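Local coordinates for putative transcriptional regulator (TetR/AcrR family) (Acinetobacter sp., PDB 3KNW), which probably binds DNA through an N-terminal helix-turn-helix domain and regulates transcription, as other dimeric TetR-type regulators do, at residues I75-L80 against M92-C97; E84-D89 against E153-T158; R142-I147 against V161-A166; Q167-M172 against E194-M199; L174-L179 against A187-A192. All coordinates share one frame; numbering follows the deposited sequence.

Interaction 1 of 5, residues I75-L80 against M92-C97; sequences IRLNQL and MNYLQC
Leu80 and Tyr94 join two helices inclined at 131° between their N-to-C directions, where the end of the long helix 58-81 of this TetR-type fold meets the middle of helix 87-100. Helix 58-81 follows the predicted DNA-binding motif, and in TetR-family proteins the corresponding helix links the two domains. The segment axes stay 10.8 Å apart, so the gap has to be bridged by branched and aromatic side chains, an instructive case of how widely spaced helices still make contact. Leu80 does most of this. Its chi1 of -141°, away from the usual staggered positions, carries CG toward the opposing helix, and from there the two methyls diverge. CD2 settles over the backbone of that helix, 3.8 Å from Tyr94 CA, and also reaches Cys97 SG at 4.3 Å; CD1 lies toward the Asn93 side chain, which the leucine crosses at a slant.

One turn earlier, Leu77 CD2 approaches Tyr94 CD1 obliquely at 4.2 Å. The ring is swung there by a first torsion that sets its CG opposite the backbone N (chi1 169°), and helix 126-153 closes in on the same pair through Leu139. Beyond the segments, Trp98 meets the ring with its plane at about a right angle. The polar tip of this largely buried side chain is well provided for: Tyr94 OH is hydrogen-bonded both to the hydroxyl OH of Tyr73 and to the indole NE1 of Trp98.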
# COMPACT_ATOMS: atom_id res chain seq x y z
N ILE A 75 1.27 13.94 18.52
CA ILE A 75 2.21 14.83 19.18
C ILE A 75 3.26 15.30 18.17
O ILE A 75 3.60 16.49 18.17
CB ILE A 75 2.92 14.15 20.37
CG1 ILE A 75 1.92 13.79 21.47
CG2 ILE A 75 4.02 15.04 20.95
CD1 ILE A 75 2.51 12.82 22.51
N ARG A 76 3.77 14.40 17.33
CA ARG A 76 4.77 14.77 16.31
C ARG A 76 4.15 15.71 15.27
O ARG A 76 4.81 16.63 14.83
CB ARG A 76 5.42 13.56 15.65
N LEU A 77 2.89 15.51 14.91
CA LEU A 77 2.17 16.47 14.05
C LEU A 77 1.90 17.85 14.69
O LEU A 77 1.90 18.87 14.01
CB LEU A 77 0.83 15.90 13.63
CG LEU A 77 0.78 15.38 12.21
CD1 LEU A 77 -0.56 14.78 11.87
CD2 LEU A 77 1.06 16.54 11.31
N ASN A 78 1.65 17.87 15.99
CA ASN A 78 1.43 19.12 16.71
C ASN A 78 2.67 20.00 16.61
O ASN A 78 2.53 21.20 16.37
CB ASN A 78 1.08 18.84 18.17
CG ASN A 78 -0.30 18.20 18.34
OD1 ASN A 78 -1.13 18.20 17.43
ND2 ASN A 78 -0.54 17.63 19.52
N GLN A 79 3.85 19.40 16.74
CA GLN A 79 5.13 20.13 16.64
C GLN A 79 5.36 20.68 15.23
O GLN A 79 5.40 21.86 15.03
CB GLN A 79 6.32 19.25 17.02
CG GLN A 79 6.13 18.43 18.29
CD GLN A 79 7.45 18.04 18.93
OE1 GLN A 79 7.77 16.84 19.04
NE2 GLN A 79 8.24 19.04 19.35
N LEU A 80 5.49 19.79 14.26
CA LEU A 80 5.66 20.17 12.85
C LEU A 80 4.73 21.33 12.43
O LEU A 80 5.14 22.21 11.66
CB LEU A 80 5.42 18.93 11.96
CG LEU A 80 6.27 18.63 10.71
CD1 LEU A 80 7.77 18.97 10.83
CD2 LEU A 80 6.10 17.15 10.33
N MSE A 92 3.73 20.63 3.09
CA MSE A 92 4.89 20.14 2.31
C MSE A 92 5.94 19.65 3.27
O MSE A 92 6.60 18.69 3.01
CB MSE A 92 5.45 21.22 1.39
CG MSE A 92 4.54 21.56 0.22
SE MSE A 92 3.98 20.06 -0.85
CE MSE A 92 5.74 19.29 -1.28
N ASN A 93 6.03 20.27 4.41
CA ASN A 93 6.89 19.77 5.46
C ASN A 93 6.63 18.32 5.89
O ASN A 93 7.52 17.48 5.81
CB ASN A 93 6.66 20.63 6.68
CG ASN A 93 7.81 21.36 7.05
OD1 ASN A 93 7.95 22.55 6.71
ND2 ASN A 93 8.68 20.70 7.81
N TYR A 94 5.43 18.10 6.41
CA TYR A 94 4.93 16.77 6.75
C TYR A 94 5.23 15.73 5.68
O TYR A 94 5.80 14.69 5.96
CB TYR A 94 3.42 16.81 6.94
CG TYR A 94 2.79 15.45 7.03
CD1 TYR A 94 3.02 14.63 8.12
CD2 TYR A 94 1.97 14.96 6.01
CE1 TYR A 94 2.44 13.39 8.19
CE2 TYR A 94 1.40 13.71 6.08
CZ TYR A 94 1.64 12.93 7.19
OH TYR A 94 1.07 11.67 7.28
N LEU A 95 4.83 16.02 4.46
CA LEU A 95 5.02 15.11 3.38
C LEU A 95 6.50 14.84 3.12
O LEU A 95 6.91 13.70 2.77
CB LEU A 95 4.38 15.70 2.09
CG LEU A 95 2.87 15.92 2.16
CD1 LEU A 95 2.30 16.49 0.78
CD2 LEU A 95 2.11 14.66 2.60
N GLN A 96 7.29 15.90 3.25
CA GLN A 96 8.70 15.80 2.97
C GLN A 96 9.34 14.87 3.99
O GLN A 96 10.26 14.12 3.63
CB GLN A 96 9.40 17.19 2.87
CG GLN A 96 9.97 17.42 1.44
CD GLN A 96 9.90 18.87 0.90
OE1 GLN A 96 9.32 19.78 1.52
NE2 GLN A 96 10.51 19.08 -0.28
N CYS A 97 8.81 14.91 5.22
CA CYS A 97 9.13 13.99 6.29
C CYS A 97 8.71 12.54 5.97
O CYS A 97 9.46 11.61 6.28
CB CYS A 97 8.50 14.46 7.64
SG CYS A 97 9.63 15.33 8.68

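Interaction 2 of 5, residues E84-D89 against E153-T158; sequences ETSARD and EGSIQT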
# COMPACT_ATOMS: atom_id res chain seq x y z
N GLU A 84 4.87 29.36 12.70
CA GLU A 84 4.12 30.46 12.13
C GLU A 84 4.49 30.56 10.66
O GLU A 84 4.97 31.59 10.20
CB GLU A 84 4.36 31.77 12.91
CG GLU A 84 3.26 32.85 12.67
CD GLU A 84 1.95 32.68 13.50
OE1 GLU A 84 1.83 31.73 14.31
OE2 GLU A 84 1.02 33.53 13.34
N THR A 85 4.26 29.46 9.95
CA THR A 85 4.38 29.39 8.50
C THR A 85 3.02 29.14 7.87
O THR A 85 2.00 29.05 8.56
CB THR A 85 5.36 28.25 8.04
OG1 THR A 85 4.86 26.97 8.50
CG2 THR A 85 6.84 28.50 8.53
N SER A 86 3.02 29.09 6.54
CA SER A 86 1.89 28.72 5.71
C SER A 86 1.24 27.38 6.07
O SER A 86 1.89 26.51 6.62
CB SER A 86 2.37 28.54 4.27
OG SER A 86 2.02 29.64 3.51
N ALA A 87 -0.04 27.23 5.71
CA ALA A 87 -0.69 25.93 5.68
C ALA A 87 0.06 25.09 4.64
O ALA A 87 0.38 23.93 4.89
CB ALA A 87 -2.22 26.06 5.34
N ARG A 88 0.34 25.69 3.49
CA ARG A 88 0.98 24.99 2.41
C ARG A 88 2.34 24.41 2.79
O ARG A 88 2.62 23.22 2.54
CB ARG A 88 1.15 25.91 1.24
CG ARG A 88 2.07 25.33 0.21
CD ARG A 88 1.84 26.03 -1.09
NE ARG A 88 2.60 25.41 -2.15
CZ ARG A 88 2.21 25.38 -3.42
NH1 ARG A 88 1.06 25.95 -3.78
NH2 ARG A 88 2.97 24.77 -4.32
N ASP A 89 3.17 25.25 3.38
CA ASP A 89 4.49 24.83 3.79
C ASP A 89 4.36 23.85 4.92
O ASP A 89 5.19 22.96 5.04
CB ASP A 89 5.41 26.04 4.15
CG ASP A 89 5.79 26.88 2.90
OD1 ASP A 89 5.27 26.61 1.78
OD2 ASP A 89 6.58 27.83 3.03
N GLU A 153 -6.27 31.41 3.34
CA GLU A 153 -5.18 32.42 3.24
C GLU A 153 -4.68 32.65 1.83
O GLU A 153 -3.95 33.57 1.61
CB GLU A 153 -3.90 32.00 3.95
CG GLU A 153 -3.95 31.41 5.31
CD GLU A 153 -2.75 30.45 5.51
OE1 GLU A 153 -2.24 29.85 4.50
OE2 GLU A 153 -2.31 30.29 6.69
N GLY A 154 -4.98 31.78 0.90
CA GLY A 154 -4.44 31.98 -0.44
C GLY A 154 -3.09 31.32 -0.66
O GLY A 154 -2.46 31.48 -1.71
N SER A 155 -2.60 30.55 0.29
CA SER A 155 -1.35 29.80 0.03
C SER A 155 -1.60 28.54 -0.83
O SER A 155 -0.68 28.06 -1.49
CB SER A 155 -0.59 29.49 1.33
OG SER A 155 -1.24 28.50 2.11
N ILE A 156 -2.83 28.02 -0.86
CA ILE A 156 -3.19 26.86 -1.71
C ILE A 156 -4.22 27.29 -2.73
O ILE A 156 -5.32 27.58 -2.38
CB ILE A 156 -3.67 25.67 -0.90
CG1 ILE A 156 -2.50 25.13 -0.06
CG2 ILE A 156 -4.15 24.61 -1.83
CD1 ILE A 156 -2.85 24.22 1.08
N GLN A 157 -3.85 27.39 -3.99
CA GLN A 157 -4.71 28.02 -4.96
C GLN A 157 -5.72 27.07 -5.56
O GLN A 157 -6.64 27.49 -6.28
CB GLN A 157 -3.87 28.64 -6.08
CG GLN A 157 -2.94 29.81 -5.59
CD GLN A 157 -1.65 29.30 -4.91
OE1 GLN A 157 -1.25 28.13 -5.06
NE2 GLN A 157 -1.00 30.19 -4.16
N THR A 158 -5.57 25.77 -5.29
CA THR A 158 -6.46 24.82 -5.90
C THR A 158 -7.82 25.03 -5.28
O THR A 158 -7.91 25.39 -4.10
CB THR A 158 -6.00 23.38 -5.68
OG1 THR A 158 -6.69 22.53 -6.59
CG2 THR A 158 -6.22 22.92 -4.22
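Arg88 swings CG opposite its backbone N (chi1 168°) and stays extended as far as NE, which lays its chain along the turn 153-158, while Ser155 tucks OG between its own N and carbonyl carbon (chi1 71°), which turns the hydroxyl toward the start of helix 87-100. There OG comes within 3.5 Å of Arg88 N and close to Arg88 CB. The turn that presents it follows helix 126-153, whose helical course is broken at Gly154 by a positive phi of 89°.

Ser155 OG donates a hydrogen bond of 2.9 Å to Glu153 OE1, arriving nearly along the C-O direction, with Gly150 O only a weak competing acceptor. Thus steadied, the carboxylate stands beside the first turn of the other helix, with Glu153 OE1 3.6 Å from Ala87 N. Ser86 OG rests against Ser155 CB at 3.4 Å.

Farther along the arginine, Arg88 CD lies 3.3 Å from Ser155 O, and that same carbonyl oxygen sits in the guanidinium plane at its edge. The Gln157 amide comes in across the arginine at about a right angle, its OE1 3.4 Å from Arg88 NH1, and Ile156 CG1 packs on Arg88 CB at 4.0 Å. The firm partner of the guanidinium is Asp201, in a salt bridge with NH1.

Chemically, two sites result: Ser155 O, Gln157 OE1 and Asp201 gather round the arginine, while the Glu153 carboxylate, beside the helix start, probably gains from the positive end of the helix dipole, although the N-cap residue Ser86 makes no side-chain capping bond.

Interaction 3 of 5, residues R142-I147 against V161-A166; sequences RMADLI and VPDVLA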
# COMPACT_ATOMS: atom_id res chain seq x y z
N ARG A 142 -7.12 15.89 9.68
CA ARG A 142 -6.11 16.94 9.94
C ARG A 142 -5.55 17.49 8.61
O ARG A 142 -5.48 18.67 8.45
CB ARG A 142 -4.93 16.42 10.77
CG ARG A 142 -5.23 15.97 12.17
CD ARG A 142 -5.45 17.11 13.08
NE ARG A 142 -4.24 17.85 13.49
CZ ARG A 142 -3.33 17.41 14.37
NH1 ARG A 142 -2.30 18.18 14.69
NH2 ARG A 142 -3.43 16.19 14.90
N MSE A 143 -5.14 16.65 7.67
CA MSE A 143 -4.71 17.20 6.37
C MSE A 143 -5.81 18.08 5.78
O MSE A 143 -5.54 19.10 5.15
CB MSE A 143 -4.30 16.14 5.37
CG MSE A 143 -3.03 15.38 5.76
SE MSE A 143 -2.64 13.92 4.53
CE MSE A 143 -2.61 12.65 5.88
N ALA A 144 -7.05 17.64 5.95
CA ALA A 144 -8.20 18.35 5.41
C ALA A 144 -8.28 19.73 6.03
O ALA A 144 -8.38 20.68 5.32
CB ALA A 144 -9.50 17.55 5.65
N ASP A 145 -8.23 19.78 7.37
CA ASP A 145 -8.30 21.03 8.14
C ASP A 145 -7.21 21.99 7.60
O ASP A 145 -7.47 23.17 7.32
CB ASP A 145 -8.08 20.76 9.65
CG ASP A 145 -9.24 19.93 10.30
OD1 ASP A 145 -10.38 19.98 9.75
OD2 ASP A 145 -9.04 19.23 11.35
N LEU A 146 -6.02 21.44 7.39
CA LEU A 146 -4.86 22.20 6.95
C LEU A 146 -5.02 22.64 5.48
O LEU A 146 -4.73 23.76 5.12
CB LEU A 146 -3.62 21.35 7.23
CG LEU A 146 -2.25 21.94 7.26
CD1 LEU A 146 -2.12 23.09 8.32
CD2 LEU A 146 -1.27 20.85 7.45
N ILE A 147 -5.56 21.81 4.61
CA ILE A 147 -5.77 22.29 3.24
C ILE A 147 -6.77 23.46 3.24
O ILE A 147 -6.71 24.37 2.39
CB ILE A 147 -6.16 21.16 2.30
CG1 ILE A 147 -4.98 20.19 2.14
CG2 ILE A 147 -6.56 21.69 0.92
CD1 ILE A 147 -5.35 18.81 1.60
N VAL A 161 -11.95 20.59 -3.34
CA VAL A 161 -12.45 20.64 -1.99
C VAL A 161 -11.50 19.90 -1.03
O VAL A 161 -11.00 18.89 -1.36
CB VAL A 161 -13.92 20.04 -2.04
CG1 VAL A 161 -14.13 18.99 -0.98
CG2 VAL A 161 -14.87 21.19 -1.99
N PRO A 162 -11.28 20.43 0.17
CA PRO A 162 -10.32 19.84 1.06
C PRO A 162 -10.46 18.41 1.37
O PRO A 162 -9.44 17.74 1.61
CB PRO A 162 -10.51 20.62 2.35
CG PRO A 162 -11.07 21.82 1.99
CD PRO A 162 -11.69 21.75 0.65
N ASP A 163 -11.67 17.91 1.44
CA ASP A 163 -11.89 16.56 1.88
C ASP A 163 -11.51 15.58 0.75
O ASP A 163 -11.11 14.43 1.02
CB ASP A 163 -13.33 16.41 2.39
CG ASP A 163 -13.62 17.41 3.53
OD1 ASP A 163 -13.51 16.92 4.71
OD2 ASP A 163 -13.85 18.70 3.24
N VAL A 164 -11.61 16.03 -0.51
CA VAL A 164 -11.16 15.26 -1.67
C VAL A 164 -9.65 15.35 -1.75
O VAL A 164 -8.95 14.36 -1.93
CB VAL A 164 -11.89 15.75 -2.98
CG1 VAL A 164 -11.32 15.12 -4.24
CG2 VAL A 164 -13.36 15.45 -2.90
N LEU A 165 -9.08 16.52 -1.54
CA LEU A 165 -7.66 16.64 -1.87
C LEU A 165 -6.85 15.87 -0.83
O LEU A 165 -5.87 15.24 -1.15
CB LEU A 165 -7.28 18.09 -1.99
CG LEU A 165 -5.90 18.44 -2.50
CD1 LEU A 165 -5.60 17.84 -3.86
CD2 LEU A 165 -5.81 19.97 -2.57
N ALA A 166 -7.26 15.90 0.42
CA ALA A 166 -6.51 15.21 1.43
C ALA A 166 -6.49 13.72 1.16
O ALA A 166 -5.52 13.06 1.46
CB ALA A 166 -7.10 15.47 2.76
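Ala144 and Pro162 bring the backbones to 5.1 Å between their CA atoms, where two helical segments pass at an axis distance of 8.2 Å and a crossing angle of 124°. Such closeness shows a familiar rule of helix packing at work: small residues sit at the crossing and bulkier ones fill in beside it. Pro162 opens helix 162-183, and its CB rests 3.7 Å from Ala144 O. One turn on, Ala166 turns its methyl into the other helix and touches two consecutive residues, with CB 3.9 Å from Met143 CB and equally near Ala144 N.

Ile147 supplies the bulk on the flank. Its first torsion (chi1 -67°) places CG1 beside the backbone N and CG2 opposite it, and the two branches lie against the first turn of helix 162-183. CD1 climbs onto the backbone, 3.7 Å from Ala166 N. CG2 instead meets Leu165 CD2 at 4.0 Å, the two side chains crossing at about a right angle, and also touches the Pro162 ring, its CB lying 4.3 Å away. On the other flank, the more exposed one, Ala144 CB comes loosely against Pro162 O at 4.0 Å, with Asp163 OD1 a little farther.

Only the outer side of helix 162-183, at Val164, comes near the second subunit, touching its Gln191. Ala166 leans on Ile140 of helix 126-153. Met143, a selenomethionine here, carries on past the contact to meet Tyr94 of helix 87-100, Ile147 leans on Leu91 of that same helix, and Arg142 and Leu146 reach helix 58-81.

Interaction 4 of 5, residues Q167-M172 against E194-M199; sequences QVIYQM and ESTKMM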
# COMPACT_ATOMS: atom_id res chain seq x y z
N GLN A 167 -7.55 13.17 0.55
CA GLN A 167 -7.59 11.74 0.21
C GLN A 167 -6.68 11.43 -0.98
O GLN A 167 -5.95 10.42 -0.98
CB GLN A 167 -9.01 11.30 -0.17
CG GLN A 167 -9.98 11.09 1.01
CD GLN A 167 -11.39 10.76 0.53
OE1 GLN A 167 -11.71 9.59 0.15
NE2 GLN A 167 -12.24 11.77 0.52
N VAL A 168 -6.78 12.27 -2.00
CA VAL A 168 -5.96 12.12 -3.11
C VAL A 168 -4.50 12.12 -2.68
O VAL A 168 -3.72 11.20 -3.00
CB VAL A 168 -6.14 13.26 -4.06
CG1 VAL A 168 -4.98 13.17 -5.08
CG2 VAL A 168 -7.50 13.17 -4.68
N ILE A 169 -4.12 13.15 -1.95
CA ILE A 169 -2.74 13.25 -1.53
C ILE A 169 -2.35 12.04 -0.67
O ILE A 169 -1.34 11.33 -0.96
CB ILE A 169 -2.49 14.55 -0.79
CG1 ILE A 169 -2.54 15.71 -1.75
CG2 ILE A 169 -1.15 14.53 -0.11
CD1 ILE A 169 -2.53 17.03 -1.02
N TYR A 170 -3.18 11.72 0.32
CA TYR A 170 -2.82 10.62 1.19
C TYR A 170 -2.79 9.26 0.44
O TYR A 170 -1.93 8.43 0.69
CB TYR A 170 -3.69 10.58 2.43
CG TYR A 170 -3.21 9.59 3.44
CD1 TYR A 170 -2.24 9.92 4.36
CD2 TYR A 170 -3.76 8.34 3.52
CE1 TYR A 170 -1.82 9.00 5.34
CE2 TYR A 170 -3.33 7.42 4.50
CZ TYR A 170 -2.39 7.78 5.41
OH TYR A 170 -1.97 6.87 6.35
N GLN A 171 -3.69 9.06 -0.49
CA GLN A 171 -3.71 7.82 -1.24
C GLN A 171 -2.49 7.70 -2.11
O GLN A 171 -1.90 6.66 -2.13
CB GLN A 171 -4.94 7.75 -2.11
CG GLN A 171 -6.17 7.34 -1.33
CD GLN A 171 -7.44 7.46 -2.10
OE1 GLN A 171 -8.51 7.41 -1.55
NE2 GLN A 171 -7.33 7.62 -3.38
N MSE A 172 -2.10 8.76 -2.80
CA MSE A 172 -0.91 8.78 -3.66
C MSE A 172 0.33 8.57 -2.90
O MSE A 172 1.20 7.83 -3.36
CB MSE A 172 -0.81 10.08 -4.44
CG MSE A 172 0.49 10.28 -5.26
SE MSE A 172 0.35 12.01 -6.14
CE MSE A 172 0.83 13.14 -4.71
N GLU A 194 6.87 16.05 -6.09
CA GLU A 194 6.87 17.04 -7.17
C GLU A 194 5.44 17.23 -7.66
O GLU A 194 5.00 18.32 -7.91
CB GLU A 194 7.87 16.65 -8.30
CG GLU A 194 8.21 17.82 -9.24
CD GLU A 194 8.84 19.07 -8.53
OE1 GLU A 194 8.73 20.20 -9.08
OE2 GLU A 194 9.46 18.90 -7.44
N SER A 195 4.67 16.15 -7.68
CA SER A 195 3.28 16.20 -8.03
C SER A 195 2.35 16.93 -7.05
O SER A 195 1.42 17.60 -7.50
CB SER A 195 2.79 14.78 -8.31
OG SER A 195 3.08 14.51 -9.68
N THR A 196 2.58 16.78 -5.75
CA THR A 196 1.81 17.49 -4.76
C THR A 196 1.85 19.04 -4.98
O THR A 196 0.91 19.76 -4.61
CB THR A 196 2.30 17.18 -3.32
OG1 THR A 196 2.34 15.76 -3.11
CG2 THR A 196 1.39 17.84 -2.26
N LYS A 197 2.92 19.55 -5.63
CA LYS A 197 3.03 20.97 -5.91
C LYS A 197 2.09 21.42 -7.04
O LYS A 197 1.36 22.39 -6.85
CB LYS A 197 4.48 21.37 -6.22
CG LYS A 197 5.46 21.20 -5.04
CD LYS A 197 6.76 21.99 -5.32
CE LYS A 197 7.99 21.34 -4.74
NZ LYS A 197 9.29 21.91 -5.33
N MSE A 198 2.11 20.78 -8.20
CA MSE A 198 1.03 20.98 -9.18
C MSE A 198 -0.36 21.00 -8.53
O MSE A 198 -1.14 21.91 -8.71
CB MSE A 198 1.03 19.85 -10.24
CG MSE A 198 2.42 19.38 -10.75
SE MSE A 198 2.44 18.45 -12.52
CE MSE A 198 4.03 19.30 -13.30
N MSE A 199 -0.67 19.98 -7.74
CA MSE A 199 -2.00 19.87 -7.19
C MSE A 199 -2.37 21.04 -6.25
O MSE A 199 -3.51 21.44 -6.20
CB MSE A 199 -2.14 18.55 -6.43
CG MSE A 199 -1.97 17.35 -7.32
SE MSE A 199 -2.22 15.70 -6.39
CE MSE A 199 -2.05 14.59 -7.93
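Met172, one of two selenomethionines that meet here, reaches across the gap between antiparallel segments whose axes lie 11.2 Å apart and run at 171°. Its CB points to the opposing helix, and the straight run that follows, with CG opposite the backbone N (chi1 173°) and chi2 also extended, lets CB and CG serve as a spacer. Contacts begin at the selenium: SE lies 4.0 Å from Met199 CE and 4.3 Å from Ser195 CB. There the chain bends (chi3 80°) and turns the methyl CE onto Thr196, 3.4 Å from OG1; Ala192 O is almost as near to CE. The hydroxyl it touches is engaged elsewhere, being hydrogen-bonded to Tyr173 OH and to Ala192 O.

Met199 answers from the other side with a chain extended beyond CG. Its SE rests 4.0 Å from Val168 CG1, and its CE ends on the selenium of Met172, so the two long side chains pass at a slant and each uses its outermost atoms. Beside them Ile169 CD1 meets Thr196 CG2 at 4.2 Å, the branches crossing at about a right angle. It is a compact example of long, unbranched side chains spanning a wide helix spacing.

Helix 87-100 closes one face of the pair, with Leu95 against both Ile169 and Thr196; Tyr170 packs on helix 126-153 and on Trp98 of helix 87-100. The second subunit also touches the pair: Met172 packs on Gln171 of that subunit and Ser195 on its Val168, consistent with the four-helix interface common in TetR-type dimers.

Interaction 5 of 5, residues L174-L179 against A187-A192; sequences LGAALL and APLFQA
Ala176 and Pro188 form the tight part of a helical hairpin, with CA atoms 5.0 Å apart and segment axes only 7.8 Å apart. The methyl of Ala176 points into the facing helix and is met on several sides: its CB lies 3.6 Å from Pro188 O, 3.9 Å from Leu189 CD2 and 4.1 Å from Ala192 CB. Leu189 leans across with CG placed beside its backbone N (chi1 -82°), and its CD2 also reaches Ala177 N at 4.0 Å. Toward the connecting turn, Leu179 CB sits on the proline ring, 3.8 Å from Pro188 CG. The segments run at 157°, close to antiparallel, and small Ala176 and the compact proline ring at the closest point let the backbones approach, a textbook use of alanine and proline.

Contact thins to one flank. Ala177 turns its own methyl away and packs on Trp98 of helix 87-100. Phe190, on the solvent side of helix 187-200, takes no part in the hairpin and touches Val99.

The polar partners of this seam are carbonyl oxygens. Ala176 O is hydrogen-bonded to Ser180 OG, and Pro188 O accepts the helical bond from Ala192 N and a second one from Gln171 NE2 of the second subunit, a residue that also packs on Ala176. An almost wholly apolar seam thus shares one doubly gripped carbonyl oxygen with the dimer interface, which suggests that hairpin packing and subunit pairing depend on each other.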
# COMPACT_ATOMS: atom_id res chain seq x y z
N LEU A 174 0.66 6.80 0.03
CA LEU A 174 0.69 5.38 0.40
C LEU A 174 1.08 4.49 -0.78
O LEU A 174 1.84 3.55 -0.64
CB LEU A 174 -0.64 4.94 0.87
CG LEU A 174 -1.09 5.42 2.24
CD1 LEU A 174 -2.55 5.06 2.41
CD2 LEU A 174 -0.26 4.83 3.32
N GLY A 175 0.60 4.82 -1.97
CA GLY A 175 0.92 3.98 -3.09
C GLY A 175 2.36 4.16 -3.59
O GLY A 175 2.99 3.16 -4.01
N ALA A 176 2.83 5.42 -3.62
CA ALA A 176 4.23 5.73 -3.75
C ALA A 176 5.12 5.02 -2.64
O ALA A 176 6.17 4.48 -2.94
CB ALA A 176 4.44 7.29 -3.70
N ALA A 177 4.70 5.02 -1.38
CA ALA A 177 5.51 4.28 -0.30
C ALA A 177 5.56 2.78 -0.62
O ALA A 177 6.60 2.18 -0.55
CB ALA A 177 4.95 4.48 1.05
N LEU A 178 4.44 2.20 -1.05
CA LEU A 178 4.38 0.80 -1.46
C LEU A 178 5.36 0.47 -2.64
O LEU A 178 6.08 -0.51 -2.57
CB LEU A 178 2.94 0.51 -1.90
CG LEU A 178 2.34 -0.85 -1.85
CD1 LEU A 178 0.81 -0.75 -1.87
CD2 LEU A 178 2.79 -1.52 -3.03
N LEU A 179 5.35 1.27 -3.72
CA LEU A 179 6.25 1.05 -4.86
C LEU A 179 7.69 1.23 -4.47
O LEU A 179 8.56 0.47 -4.88
CB LEU A 179 5.94 2.00 -6.04
CG LEU A 179 4.66 1.71 -6.81
CD1 LEU A 179 4.57 2.59 -8.09
CD2 LEU A 179 4.53 0.22 -7.20
N ALA A 187 12.31 6.72 -5.58
CA ALA A 187 11.93 7.48 -6.79
C ALA A 187 10.41 7.76 -6.78
O ALA A 187 9.98 8.90 -6.97
CB ALA A 187 12.38 6.72 -8.12
N PRO A 188 9.57 6.77 -6.52
CA PRO A 188 8.10 7.08 -6.59
C PRO A 188 7.62 8.15 -5.63
O PRO A 188 6.71 8.91 -5.96
CB PRO A 188 7.46 5.73 -6.29
CG PRO A 188 8.42 4.73 -6.77
CD PRO A 188 9.82 5.31 -6.55
N LEU A 189 8.24 8.20 -4.45
CA LEU A 189 7.93 9.18 -3.38
C LEU A 189 8.47 10.53 -3.75
O LEU A 189 7.80 11.53 -3.57
CB LEU A 189 8.56 8.79 -2.03
CG LEU A 189 7.78 7.77 -1.23
CD1 LEU A 189 8.57 6.99 -0.16
CD2 LEU A 189 6.57 8.45 -0.59
N PHE A 190 9.66 10.57 -4.34
CA PHE A 190 10.15 11.80 -4.91
C PHE A 190 9.22 12.38 -5.95
O PHE A 190 9.06 13.62 -6.03
CB PHE A 190 11.55 11.63 -5.50
CG PHE A 190 12.60 11.08 -4.51
CD1 PHE A 190 12.53 11.35 -3.16
CD2 PHE A 190 13.67 10.34 -4.98
CE1 PHE A 190 13.47 10.86 -2.30
CE2 PHE A 190 14.62 9.83 -4.13
CZ PHE A 190 14.55 10.09 -2.79
N GLN A 191 8.61 11.54 -6.78
CA GLN A 191 7.72 12.09 -7.83
C GLN A 191 6.42 12.61 -7.14
O GLN A 191 6.02 13.73 -7.43
CB GLN A 191 7.43 11.07 -8.94
CG GLN A 191 6.47 11.57 -10.09
CD GLN A 191 6.84 12.97 -10.61
OE1 GLN A 191 7.96 13.21 -11.12
NE2 GLN A 191 5.91 13.91 -10.45
N ALA A 192 5.84 11.86 -6.21
CA ALA A 192 4.69 12.31 -5.41
C ALA A 192 4.91 13.73 -4.85
O ALA A 192 3.99 14.57 -4.88
CB ALA A 192 4.50 11.37 -4.21

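Along the chain, interaction 1 closes first, a short turn folding helix 87-100 back on the end of helix 58-81. Interaction 2 opens in that turn and the first residues of helix 87-100 and closes much later, after helix 126-153, so it crosses interaction 1; it also crosses interaction 3, which opens on helix 126-153 and closes on helix 162-183. The last two share one hairpin: interaction 5 lies near its turn and is enclosed by interaction 4. Side chains also join them: Asn78 links interactions 1 and 3, and Leu95 packs on residues of interaction 4. Together they tie helix 58-81 through the C-terminal bundle to the face shared with the second subunit.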